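Endoglucanase (Clostridium thermocellum, PDB 2YIK) probably cleaves internal beta-1,4-glucosidic bonds of cellulose, as a family 9 glycoside hydrolase of the cellulosome. Local coordinates at residues A[169-174]-A[245-250]. Numbering follows the deposited sequence.
Sequences TFRDAS and LDYAKA
Arg171 leaves strand 169-171 and runs across one face of the Tyr247 ring to Asp246, tying a small antiparallel sheet to helix 238-257 at the surface of the (alpha/alpha)6 barrel characteristic of glycoside hydrolase family 9. The strand and helix axes pass 10.6 Å apart, a gap that a long arginine can span. Its CB points toward the helix. CD then lies over the ring face of Tyr247, a CH-pi contact in which Arg171 CD comes 3.5 Å from Tyr247 CE2. A bend at chi3 (71°) follows and sets NE near the methyl of Ala250, where it donates to Gly175 O beyond the strand. Arg171 CZ sits almost on the ring normal, 4.3 Å from the Tyr247 centroid, giving a cation-pi contact although the guanidinium and ring planes stand 61° apart. At the tip a salt bridge forms, with Arg171 NH1 2.7 Å from Asp246 OD2. Aspartate suits the place because its carboxylate offers two oxygens to the two terminal nitrogens: NH1 and NH2 both donate to OD2, and NH2 also to OD1. These oxygens are met from above the carboxylate plane, whereas they lie close to the guanidinium plane. Ala250 is small enough to let Arg171 NH2 approach Ala250 CB to 3.6 Å. Thr169 CB lies at the ring's edge, 3.8 Å from Tyr247 CD2, while its OG1 is hydrogen-bonded to Phe165 O. A water links Thr169 O, 2.9 Å away, to Tyr247 OH, 2.7 Å away.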
loop_
_atom_site.group_PDB
_atom_site.type_symbol
_atom_site.label_atom_id
_atom_site.label_comp_id
_atom_site.label_asym_id
_atom_site.label_seq_id
_atom_site.Cartn_x
_atom_site.Cartn_y
_atom_site.Cartn_z
ATOM N N THR A 169 -2.560 17.017 4.619
ATOM C CA THR A 169 -2.706 17.134 6.059
ATOM C C THR A 169 -2.620 18.617 6.400
ATOM O O THR A 169 -1.542 19.212 6.348
ATOM C CB THR A 169 -1.596 16.374 6.817
ATOM O OG1 THR A 169 -1.556 15.010 6.372
ATOM C CG2 THR A 169 -1.868 16.401 8.323
ATOM N N PHE A 170 -3.767 19.204 6.725
ATOM C CA PHE A 170 -3.853 20.616 7.078
ATOM C C PHE A 170 -3.682 20.766 8.590
ATOM O O PHE A 170 -4.546 20.351 9.369
ATOM C CB PHE A 170 -5.200 21.164 6.602
ATOM C CG PHE A 170 -5.382 21.072 5.116
ATOM C CD1 PHE A 170 -5.824 19.885 4.532
ATOM C CD2 PHE A 170 -5.019 22.130 4.288
ATOM C CE1 PHE A 170 -5.900 19.754 3.146
ATOM C CE2 PHE A 170 -5.093 22.009 2.899
ATOM C CZ PHE A 170 -5.530 20.817 2.329
ATOM N N ARG A 171 -2.550 21.345 8.989
ATOM C CA ARG A 171 -2.214 21.527 10.399
ATOM C C ARG A 171 -2.079 22.998 10.786
ATOM O O ARG A 171 -1.741 23.834 9.946
ATOM C CB ARG A 171 -0.882 20.827 10.699
ATOM C CG ARG A 171 -0.776 19.402 10.181
ATOM C CD ARG A 171 0.686 18.972 10.073
ATOM N NE ARG A 171 1.311 18.772 11.377
ATOM C CZ ARG A 171 2.624 18.655 11.568
ATOM N NH1 ARG A 171 3.461 18.729 10.541
ATOM N NH2 ARG A 171 3.102 18.446 12.787
ATOM N N ASP A 172 -2.338 23.317 12.052
ATOM C CA ASP A 172 -2.162 24.693 12.489
ATOM C C ASP A 172 -0.654 24.850 12.724
ATOM O O ASP A 172 0.090 23.863 12.640
ATOM C CB ASP A 172 -3.000 25.004 13.745
ATOM C CG ASP A 172 -2.577 24.218 14.968
ATOM O OD1 ASP A 172 -1.464 23.651 15.002
ATOM O OD2 ASP A 172 -3.380 24.185 15.923
ATOM N N ALA A 173 -0.201 26.070 12.990
ATOM C CA ALA A 173 1.226 26.330 13.167
ATOM C C ALA A 173 1.897 25.538 14.273
ATOM O O ALA A 173 3.110 25.378 14.259
ATOM C CB ALA A 173 1.470 27.828 13.366
ATOM N N SER A 174 1.120 25.050 15.231
ATOM C CA SER A 174 1.665 24.252 16.326
ATOM C C SER A 174 1.810 22.774 15.951
ATOM O O SER A 174 2.304 21.967 16.742
ATOM C CB SER A 174 0.772 24.359 17.556
ATOM O OG SER A 174 1.163 25.449 18.362
ATOM N N LEU A 245 8.292 12.218 9.845
ATOM C CA LEU A 245 8.038 11.788 11.214
ATOM C C LEU A 245 7.164 12.789 11.962
ATOM O O LEU A 245 6.306 12.401 12.753
ATOM C CB LEU A 245 9.355 11.584 11.966
ATOM C CG LEU A 245 9.235 11.048 13.399
ATOM C CD1 LEU A 245 8.471 9.740 13.417
ATOM C CD2 LEU A 245 10.627 10.847 13.984
ATOM N N ASP A 246 7.380 14.078 11.715
ATOM C CA ASP A 246 6.586 15.104 12.380
ATOM C C ASP A 246 5.113 14.970 11.977
ATOM O O ASP A 246 4.216 15.023 12.826
ATOM C CB ASP A 246 7.105 16.499 12.026
ATOM C CG ASP A 246 6.220 17.599 12.566
ATOM O OD1 ASP A 246 5.951 17.614 13.774
ATOM O OD2 ASP A 246 5.788 18.461 11.784
ATOM N N TYR A 247 4.861 14.794 10.684
ATOM C CA TYR A 247 3.494 14.623 10.208
ATOM C C TYR A 247 2.907 13.302 10.726
ATOM O O TYR A 247 1.735 13.241 11.104
ATOM C CB TYR A 247 3.447 14.652 8.673
ATOM C CG TYR A 247 3.351 16.043 8.073
ATOM C CD1 TYR A 247 4.468 16.880 7.995
ATOM C CD2 TYR A 247 2.137 16.520 7.577
ATOM C CE1 TYR A 247 4.374 18.164 7.432
ATOM C CE2 TYR A 247 2.027 17.794 7.016
ATOM C CZ TYR A 247 3.147 18.611 6.945
ATOM O OH TYR A 247 3.031 19.868 6.391
ATOM N N ALA A 248 3.720 12.249 10.754
ATOM C CA ALA A 248 3.258 10.946 11.235
ATOM C C ALA A 248 2.760 11.024 12.681
ATOM O O ALA A 248 1.659 10.556 12.995
ATOM C CB ALA A 248 4.382 9.903 11.120
ATOM N N LYS A 249 3.572 11.619 13.553
ATOM C CA LYS A 249 3.218 11.762 14.965
ATOM C C LYS A 249 1.954 12.600 15.161
ATOM O O LYS A 249 1.150 12.313 16.042
ATOM C CB LYS A 249 4.352 12.433 15.738
ATOM C CG LYS A 249 5.648 11.656 15.861
ATOM C CD LYS A 249 6.735 12.625 16.325
ATOM C CE LYS A 249 7.877 11.938 17.047
ATOM N NZ LYS A 249 8.864 12.958 17.581
ATOM N N ALA A 250 1.800 13.646 14.354
ATOM C CA ALA A 250 0.637 14.525 14.448
ATOM C C ALA A 250 -0.626 13.774 14.056
ATOM O O ALA A 250 -1.655 13.885 14.723
ATOM C CB ALA A 250 0.826 15.743 13.545
HETATM O O HOH W 1 0.772 20.456 5.130
#